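Periplasmic cell division protein (SufI) (PDB 6SYY) is a multicopper oxidase of a hyperthermophilic bacterium that binds four copper ions and probably couples substrate oxidation to the reduction of dioxygen. Local coordinates at residues A[78-83]-A[214-219]; A[208-213]-A[230-235]. All coordinates share one frame; numbering follows the deposited sequence.

Overall arrangement
From the N terminus, the chain first lays down residues 78-83 at the start of strand 80-86, and contact 1 brings residues 214-219 back to them, closing a loop of 130 intervening residues. Contact 2 closes a much shorter loop of 16 residues, where residues 208-213, which start at the last residue of strand 200-208, meet residues 230-235, which carry strand 230-233. The two cross rather than nest, because 214-219 lies between the segments of contact 2. Their centres are 8 Å apart, and Leu-216 packs on Phe-210 where they meet. Together they tie strand 80-86 to the excursion between strands 200-208 and 230-233.

Contact 1 of 2, residues A[78-83]-A[214-219]; sequences KSTDML and GQLVYN
The backbones of 78-83 and 214-219 approach most closely at Thr-80 and Gln-215, with CA atoms 4.9 Å apart, and Gly-214 lies opposite Lys-78. The Gln-215 amide bridges the gap: OE1 accepts a hydrogen bond from Asp-81 N at 2.8 Å, the N-H pointing almost straight at it (167°) and meeting an in-plane lone pair. NE2 of the same amide is 2.7 Å from Ser-79 O. A bend at chi2 (-55°) folds the Gln-215 chain back, bringing its amide alongside the backbone of Ser-79 to Asp-81. Here a loop docks on the beginning of strand 80-86, which pairs with strand 63-72 within the cupredoxin-like architecture of multicopper oxidases; Thr-80 bonds to Leu-72 through the backbone. A water adds a second link, donating to both Asp-81 O and Gln-215 OE1 and accepting from Leu-216 N. With an alanine at Gln-215 the amide is gone, and Asp-81 N would probably lose its acceptor and the water one of its partners. Thr-80 OG1 donates to Gly-214 O at 2.5 Å, in the carbonyl plane. Gly-214 suits its place on two counts: a CB would strike Lys-78 CB and crowd the preceding carbonyl. Beyond it, Leu-216 crosses Thr-80 and Met-82 at about right angles, its CG 3.7 Å from Thr-80 CG2 and its CD1 3.7 Å from Met-82 CG.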
ATOM      1  N   LYS A  78     -21.324  17.585   7.506  1.00 44.14           N
ATOM      2  CA  LYS A  78     -21.325  16.554   8.530  1.00 30.86           C
ATOM      3  C   LYS A  78     -19.922  16.407   9.099  1.00 29.83           C
ATOM      4  O   LYS A  78     -18.932  16.499   8.367  1.00 37.96           O
ATOM      5  CB  LYS A  78     -21.825  15.217   7.961  1.00 31.70           C
ATOM      6  CG  LYS A  78     -23.246  15.290   7.409  1.00 46.71           C
ATOM      7  CD  LYS A  78     -23.667  14.001   6.719  1.00 56.15           C
ATOM      8  CE  LYS A  78     -25.100  14.094   6.212  1.00 68.07           C
ATOM      9  NZ  LYS A  78     -25.540  12.849   5.522  1.00 71.11           N
ATOM     10  N   SER A  79     -19.840  16.194  10.411  1.00 41.62           N
ATOM     11  CA  SER A  79     -18.569  16.018  11.100  1.00 41.87           C
ATOM     12  C   SER A  79     -18.385  14.539  11.407  1.00 41.93           C
ATOM     13  O   SER A  79     -19.198  13.940  12.119  1.00 57.67           O
ATOM     14  CB  SER A  79     -18.515  16.847  12.381  1.00 34.79           C
ATOM     15  OG  SER A  79     -19.450  16.372  13.332  1.00102.90           O
ATOM     16  N   THR A  80     -17.325  13.954  10.862  1.00 31.50           N
ATOM     17  CA  THR A  80     -17.038  12.536  11.025  1.00 28.84           C
ATOM     18  C   THR A  80     -15.895  12.379  12.013  1.00 35.14           C
ATOM     19  O   THR A  80     -14.806  12.919  11.795  1.00 25.57           O
ATOM     20  CB  THR A  80     -16.679  11.894   9.687  1.00 24.76           C
ATOM     21  OG1 THR A  80     -17.741  12.119   8.753  1.00 25.36           O
ATOM     22  CG2 THR A  80     -16.460  10.395   9.863  1.00 25.15           C
ATOM     23  N   ASP A  81     -16.148  11.648  13.095  1.00 26.24           N
ATOM     24  CA  ASP A  81     -15.105  11.359  14.065  1.00 32.28           C
ATOM     25  C   ASP A  81     -14.093  10.414  13.434  1.00 24.07           C
ATOM     26  O   ASP A  81     -14.447   9.304  13.024  1.00 31.38           O
ATOM     27  CB  ASP A  81     -15.704  10.745  15.330  1.00 42.76           C
ATOM     28  CG  ASP A  81     -16.529  11.741  16.131  1.00 43.63           C
ATOM     29  OD1 ASP A  81     -16.660  12.903  15.695  1.00 59.45           O
ATOM     30  OD2 ASP A  81     -17.048  11.360  17.203  1.00 69.35           O
ATOM     31  N   MET A  82     -12.840  10.854  13.343  1.00 27.51           N
ATOM     32  CA  MET A  82     -11.809  10.067  12.684  1.00 22.15           C
ATOM     33  C   MET A  82     -10.473  10.253  13.391  1.00 31.68           C
ATOM     34  O   MET A  82     -10.264  11.206  14.149  1.00 31.71           O
ATOM     35  CB  MET A  82     -11.667  10.448  11.206  1.00 23.01           C
ATOM     36  CG  MET A  82     -12.842  10.039  10.343  1.00 28.95           C
ATOM     37  SD  MET A  82     -12.530  10.369   8.606  1.00 38.83           S
ATOM     38  CE  MET A  82     -11.187   9.230   8.292  1.00 43.55           C
ATOM     39  N   LEU A  83      -9.566   9.317  13.120  1.00 30.08           N
ATOM     40  CA  LEU A  83      -8.180   9.413  13.548  1.00 20.84           C
ATOM     41  C   LEU A  83      -7.340  10.013  12.427  1.00 47.42           C
ATOM     42  O   LEU A  83      -7.592   9.770  11.245  1.00 29.22           O
ATOM     43  CB  LEU A  83      -7.639   8.031  13.926  1.00 26.24           C
ATOM     44  CG  LEU A  83      -8.150   7.363  15.209  1.00 24.55           C
ATOM     45  CD1 LEU A  83      -7.869   5.863  15.192  1.00 29.32           C
ATOM     46  CD2 LEU A  83      -7.513   7.999  16.429  1.00 21.27           C
ATOM     47  N   GLY A 214     -23.314  10.884   9.350  1.00 44.44           N
ATOM     48  CA  GLY A 214     -21.971  11.073   8.844  1.00 28.81           C
ATOM     49  C   GLY A 214     -20.870  10.398   9.635  1.00 28.10           C
ATOM     50  O   GLY A 214     -19.691  10.663   9.375  1.00 51.43           O
ATOM     51  N   GLN A 215     -21.210   9.540  10.591  1.00 35.02           N
ATOM     52  CA  GLN A 215     -20.206   8.795  11.333  1.00 43.70           C
ATOM     53  C   GLN A 215     -19.885   7.488  10.620  1.00 27.09           C
ATOM     54  O   GLN A 215     -20.724   6.915   9.918  1.00 29.35           O
ATOM     55  CB  GLN A 215     -20.677   8.519  12.764  1.00 29.54           C
ATOM     56  CG  GLN A 215     -20.923   9.780  13.587  1.00 29.51           C
ATOM     57  CD  GLN A 215     -19.712  10.704  13.639  1.00 42.26           C
ATOM     58  OE1 GLN A 215     -18.565  10.263  13.532  1.00 27.98           O
ATOM     59  NE2 GLN A 215     -19.967  11.995  13.805  1.00 68.71           N
ATOM     60  N   LEU A 216     -18.652   7.026  10.801  1.00 37.05           N
ATOM     61  CA  LEU A 216     -18.207   5.807  10.140  1.00 25.54           C
ATOM     62  C   LEU A 216     -18.808   4.582  10.812  1.00 27.60           C
ATOM     63  O   LEU A 216     -19.008   4.549  12.029  1.00 39.53           O
ATOM     64  CB  LEU A 216     -16.683   5.714  10.153  1.00 24.62           C
ATOM     65  CG  LEU A 216     -15.969   6.747   9.277  1.00 26.40           C
ATOM     66  CD1 LEU A 216     -14.486   6.788   9.594  1.00 33.19           C
ATOM     67  CD2 LEU A 216     -16.197   6.447   7.803  1.00 42.92           C
ATOM     68  N   VAL A 217     -19.104   3.575   9.999  1.00 32.71           N
ATOM     69  CA  VAL A 217     -19.630   2.301  10.465  1.00 27.52           C
ATOM     70  C   VAL A 217     -18.594   1.231  10.151  1.00 38.15           C
ATOM     71  O   VAL A 217     -18.238   1.026   8.983  1.00 36.62           O
ATOM     72  CB  VAL A 217     -20.980   1.976   9.808  1.00 35.62           C
ATOM     73  CG1 VAL A 217     -21.563   0.705  10.396  1.00 36.52           C
ATOM     74  CG2 VAL A 217     -21.938   3.152   9.970  1.00 27.76           C
ATOM     75  N   TYR A 218     -18.101   0.558  11.187  1.00 51.17           N
ATOM     76  CA  TYR A 218     -17.099  -0.496  11.038  1.00 42.62           C
ATOM     77  C   TYR A 218     -17.689  -1.782  11.601  1.00 40.22           C
ATOM     78  O   TYR A 218     -17.614  -2.035  12.806  1.00 42.49           O
ATOM     79  CB  TYR A 218     -15.790  -0.131  11.740  1.00 27.27           C
ATOM     80  CG  TYR A 218     -14.691  -1.153  11.533  1.00 44.98           C
ATOM     81  CD1 TYR A 218     -14.159  -1.384  10.269  1.00 37.42           C
ATOM     82  CD2 TYR A 218     -14.184  -1.885  12.598  1.00 31.71           C
ATOM     83  CE1 TYR A 218     -13.155  -2.320  10.071  1.00 43.16           C
ATOM     84  CE2 TYR A 218     -13.176  -2.823  12.409  1.00 26.57           C
ATOM     85  CZ  TYR A 218     -12.665  -3.034  11.142  1.00 28.44           C
ATOM     86  OH  TYR A 218     -11.667  -3.965  10.943  1.00 28.71           O
ATOM     87  N   ASN A 219     -18.281  -2.596  10.729  1.00 59.75           N
ATOM     88  CA  ASN A 219     -18.836  -3.894  11.111  1.00 83.13           C
ATOM     89  C   ASN A 219     -18.312  -4.953  10.149  1.00 83.77           C
ATOM     90  O   ASN A 219     -19.028  -5.405   9.245  1.00 56.80           O
ATOM     91  CB  ASN A 219     -20.366  -3.861  11.141  1.00 61.82           C
ATOM     92  CG  ASN A 219     -20.971  -3.400   9.831  1.00 56.18           C
ATOM     93  OD1 ASN A 219     -20.300  -2.773   9.007  1.00 46.48           O
ATOM     94  ND2 ASN A 219     -22.246  -3.715   9.628  1.00 64.58           N
TER
HETATM   95  O   HOH W   1     -16.893   8.340  12.780  1.00 23.53           O

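Contact 2 of 2, residues A[208-213]-A[230-235]; sequences KTFDSS and TILVNL
With CG anti to its own carbonyl carbon (chi1 -67°) and the rest of the chain extended, Lys-208 runs past Leu-232 to Leu-235, while Phe-210, with a similar chi1 of -60°, turns its ring edge toward Leu-232. The backbone here is an antiparallel beta bridge, in which Lys-208 and Thr-230 form a hydrogen-bonded pair where strand 200-208 ends beside strand 230-233. Evidence for the pairing is reciprocal: Lys-208 N donates to Thr-230 O at 2.8 Å, and Thr-230 N returns a bond to Lys-208 O at 2.7 Å. Both side chains therefore lie on the same face of the sheet. Leu-232 fills the angle between Lys-208 and Phe-210. Its CD1 lies 4.0 Å from Lys-208 CB and 4.1 Å from Phe-210 CE2, close to the plane of the ring, so the aromatic contact is made at the ring edge rather than over a face. Strand 80-86 supplies Met-82, which touches both Lys-208 and Leu-235, whereas Leu-216 packs against Phe-210. Met-82 thus ties the strand pair to strand 80-86, and Leu-216 ties it to the loop between its two strands. Where the chain leaves the bridge, a water takes over, accepting from Phe-210 N at 2.8 Å and hydrogen-bonded also to Thr-230 OG1. Farther along, the loop carries a bond of its own, from Ser-213 OG to Asp-211 OD2 on its syn side, tilted 35° out of the carboxylate plane. At the far end of the lysine chain, Lys-208 NZ comes within 3.4 Å of Leu-235 CD2.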
ATOM      1  N   LYS A 208     -15.632   3.038   2.437  1.00 32.48           N
ATOM      2  CA  LYS A 208     -16.097   3.269   3.798  1.00 41.87           C
ATOM      3  C   LYS A 208     -17.620   3.315   3.809  1.00 26.05           C
ATOM      4  O   LYS A 208     -18.268   3.478   2.772  1.00 32.80           O
ATOM      5  CB  LYS A 208     -15.505   4.564   4.388  1.00 34.64           C
ATOM      6  CG  LYS A 208     -13.999   4.485   4.610  1.00 30.29           C
ATOM      7  CD  LYS A 208     -13.418   5.656   5.395  1.00 39.24           C
ATOM      8  CE  LYS A 208     -11.918   5.432   5.614  1.00 25.92           C
ATOM      9  NZ  LYS A 208     -11.214   6.627   6.137  1.00 58.04           N
ATOM     10  N   THR A 209     -18.186   3.164   5.004  1.00 37.86           N
ATOM     11  CA  THR A 209     -19.627   3.165   5.206  1.00 29.95           C
ATOM     12  C   THR A 209     -19.985   4.216   6.246  1.00 54.59           C
ATOM     13  O   THR A 209     -19.363   4.273   7.314  1.00 27.00           O
ATOM     14  CB  THR A 209     -20.111   1.784   5.655  1.00 42.83           C
ATOM     15  OG1 THR A 209     -19.784   0.815   4.651  1.00 27.92           O
ATOM     16  CG2 THR A 209     -21.611   1.791   5.875  1.00 26.24           C
ATOM     17  N   PHE A 210     -20.987   5.040   5.934  1.00 35.17           N
ATOM     18  CA  PHE A 210     -21.426   6.133   6.793  1.00 26.73           C
ATOM     19  C   PHE A 210     -22.867   5.913   7.227  1.00 33.85           C
ATOM     20  O   PHE A 210     -23.698   5.453   6.437  1.00 55.16           O
ATOM     21  CB  PHE A 210     -21.328   7.479   6.073  1.00 26.70           C
ATOM     22  CG  PHE A 210     -19.947   7.826   5.618  1.00 34.20           C
ATOM     23  CD1 PHE A 210     -19.133   8.630   6.397  1.00 32.00           C
ATOM     24  CD2 PHE A 210     -19.463   7.355   4.406  1.00 32.25           C
ATOM     25  CE1 PHE A 210     -17.862   8.960   5.982  1.00 35.47           C
ATOM     26  CE2 PHE A 210     -18.188   7.676   3.985  1.00 24.21           C
ATOM     27  CZ  PHE A 210     -17.386   8.484   4.777  1.00 26.12           C
ATOM     28  N   ASP A 211     -23.167   6.259   8.478  1.00 28.55           N
ATOM     29  CA  ASP A 211     -24.544   6.231   8.957  1.00 29.80           C
ATOM     30  C   ASP A 211     -25.236   7.540   8.564  1.00 33.96           C
ATOM     31  O   ASP A 211     -24.691   8.359   7.820  1.00 35.40           O
ATOM     32  CB  ASP A 211     -24.588   5.972  10.462  1.00 35.38           C
ATOM     33  CG  ASP A 211     -23.991   7.111  11.279  1.00 44.07           C
ATOM     34  OD1 ASP A 211     -23.301   7.974  10.701  1.00 80.14           O
ATOM     35  OD2 ASP A 211     -24.215   7.140  12.508  1.00 56.50           O
ATOM     36  N   SER A 212     -26.450   7.756   9.076  1.00 37.49           N
ATOM     37  CA  SER A 212     -27.219   8.938   8.695  1.00 39.85           C
ATOM     38  C   SER A 212     -26.526  10.227   9.115  1.00 60.25           C
ATOM     39  O   SER A 212     -26.621  11.240   8.411  1.00 56.22           O
ATOM     40  CB  SER A 212     -28.618   8.872   9.310  1.00 45.59           C
ATOM     41  OG  SER A 212     -29.297   7.689   8.929  1.00 63.82           O
ATOM     42  N   SER A 213     -25.820  10.210  10.242  1.00 53.02           N
ATOM     43  CA  SER A 213     -25.215  11.404  10.814  1.00 34.77           C
ATOM     44  C   SER A 213     -23.798  11.661  10.315  1.00 32.18           C
ATOM     45  O   SER A 213     -23.133  12.569  10.823  1.00 45.76           O
ATOM     46  CB  SER A 213     -25.206  11.299  12.340  1.00 32.80           C
ATOM     47  OG  SER A 213     -24.368  10.237  12.764  1.00 66.14           O
ATOM     48  N   THR A 230     -19.347   3.103   0.286  1.00 33.49           N
ATOM     49  CA  THR A 230     -19.035   4.356  -0.385  1.00 28.77           C
ATOM     50  C   THR A 230     -17.557   4.385  -0.750  1.00 44.57           C
ATOM     51  O   THR A 230     -16.702   4.089   0.090  1.00 36.56           O
ATOM     52  CB  THR A 230     -19.379   5.542   0.525  1.00 31.49           C
ATOM     53  OG1 THR A 230     -20.778   5.513   0.841  1.00 39.75           O
ATOM     54  CG2 THR A 230     -19.033   6.860  -0.145  1.00 26.11           C
ATOM     55  N   ILE A 231     -17.256   4.746  -1.995  1.00 40.03           N
ATOM     56  CA  ILE A 231     -15.877   4.793  -2.469  1.00 32.74           C
ATOM     57  C   ILE A 231     -15.331   6.198  -2.281  1.00 26.38           C
ATOM     58  O   ILE A 231     -15.998   7.189  -2.601  1.00 27.67           O
ATOM     59  CB  ILE A 231     -15.782   4.356  -3.940  1.00 34.61           C
ATOM     60  CG1 ILE A 231     -16.484   3.014  -4.128  1.00 55.21           C
ATOM     61  CG2 ILE A 231     -14.326   4.250  -4.360  1.00 28.09           C
ATOM     62  CD1 ILE A 231     -15.850   1.880  -3.337  1.00 41.21           C
ATOM     63  N   LEU A 232     -14.111   6.286  -1.762  1.00 24.81           N
ATOM     64  CA  LEU A 232     -13.452   7.555  -1.509  1.00 22.04           C
ATOM     65  C   LEU A 232     -12.080   7.550  -2.161  1.00 39.19           C
ATOM     66  O   LEU A 232     -11.416   6.514  -2.242  1.00 40.65           O
ATOM     67  CB  LEU A 232     -13.298   7.834  -0.005  1.00 25.96           C
ATOM     68  CG  LEU A 232     -14.548   8.091   0.844  1.00 28.25           C
ATOM     69  CD1 LEU A 232     -15.295   6.809   1.143  1.00 62.45           C
ATOM     70  CD2 LEU A 232     -14.155   8.775   2.137  1.00 50.70           C
ATOM     71  N   VAL A 233     -11.667   8.719  -2.639  1.00 23.73           N
ATOM     72  CA  VAL A 233     -10.306   8.946  -3.106  1.00 27.61           C
ATOM     73  C   VAL A 233      -9.761  10.125  -2.320  1.00 24.03           C
ATOM     74  O   VAL A 233     -10.309  11.232  -2.394  1.00 28.98           O
ATOM     75  CB  VAL A 233     -10.244   9.211  -4.617  1.00 23.33           C
ATOM     76  CG1 VAL A 233      -8.802   9.232  -5.080  1.00 24.84           C
ATOM     77  CG2 VAL A 233     -11.041   8.168  -5.380  1.00 23.43           C
ATOM     78  N   ASN A 234      -8.701   9.886  -1.551  1.00 26.84           N
ATOM     79  CA  ASN A 234      -8.134  10.908  -0.677  1.00 25.48           C
ATOM     80  C   ASN A 234      -9.203  11.483   0.247  1.00 28.70           C
ATOM     81  O   ASN A 234      -9.274  12.693   0.470  1.00 28.85           O
ATOM     82  CB  ASN A 234      -7.466  12.011  -1.496  1.00 30.21           C
ATOM     83  CG  ASN A 234      -6.486  11.462  -2.500  1.00 26.05           C
ATOM     84  OD1 ASN A 234      -5.982  10.351  -2.341  1.00 33.35           O
ATOM     85  ND2 ASN A 234      -6.208  12.235  -3.547  1.00 27.17           N
ATOM     86  N   LEU A 235     -10.047  10.596   0.780  1.00 28.85           N
ATOM     87  CA  LEU A 235     -11.169  10.963   1.645  1.00 29.89           C
ATOM     88  C   LEU A 235     -12.150  11.898   0.944  1.00 40.37           C
ATOM     89  O   LEU A 235     -12.754  12.764   1.581  1.00 42.94           O
ATOM     90  CB  LEU A 235     -10.692  11.588   2.962  1.00 27.67           C
ATOM     91  CG  LEU A 235     -10.211  10.620   4.040  1.00 37.89           C
ATOM     92  CD1 LEU A 235     -10.049  11.350   5.351  1.00 40.48           C
ATOM     93  CD2 LEU A 235     -11.174   9.447   4.194  1.00 26.73           C
TER
HETATM   94  O   HOH W   2     -22.315   4.671   3.476  1.00 46.32           O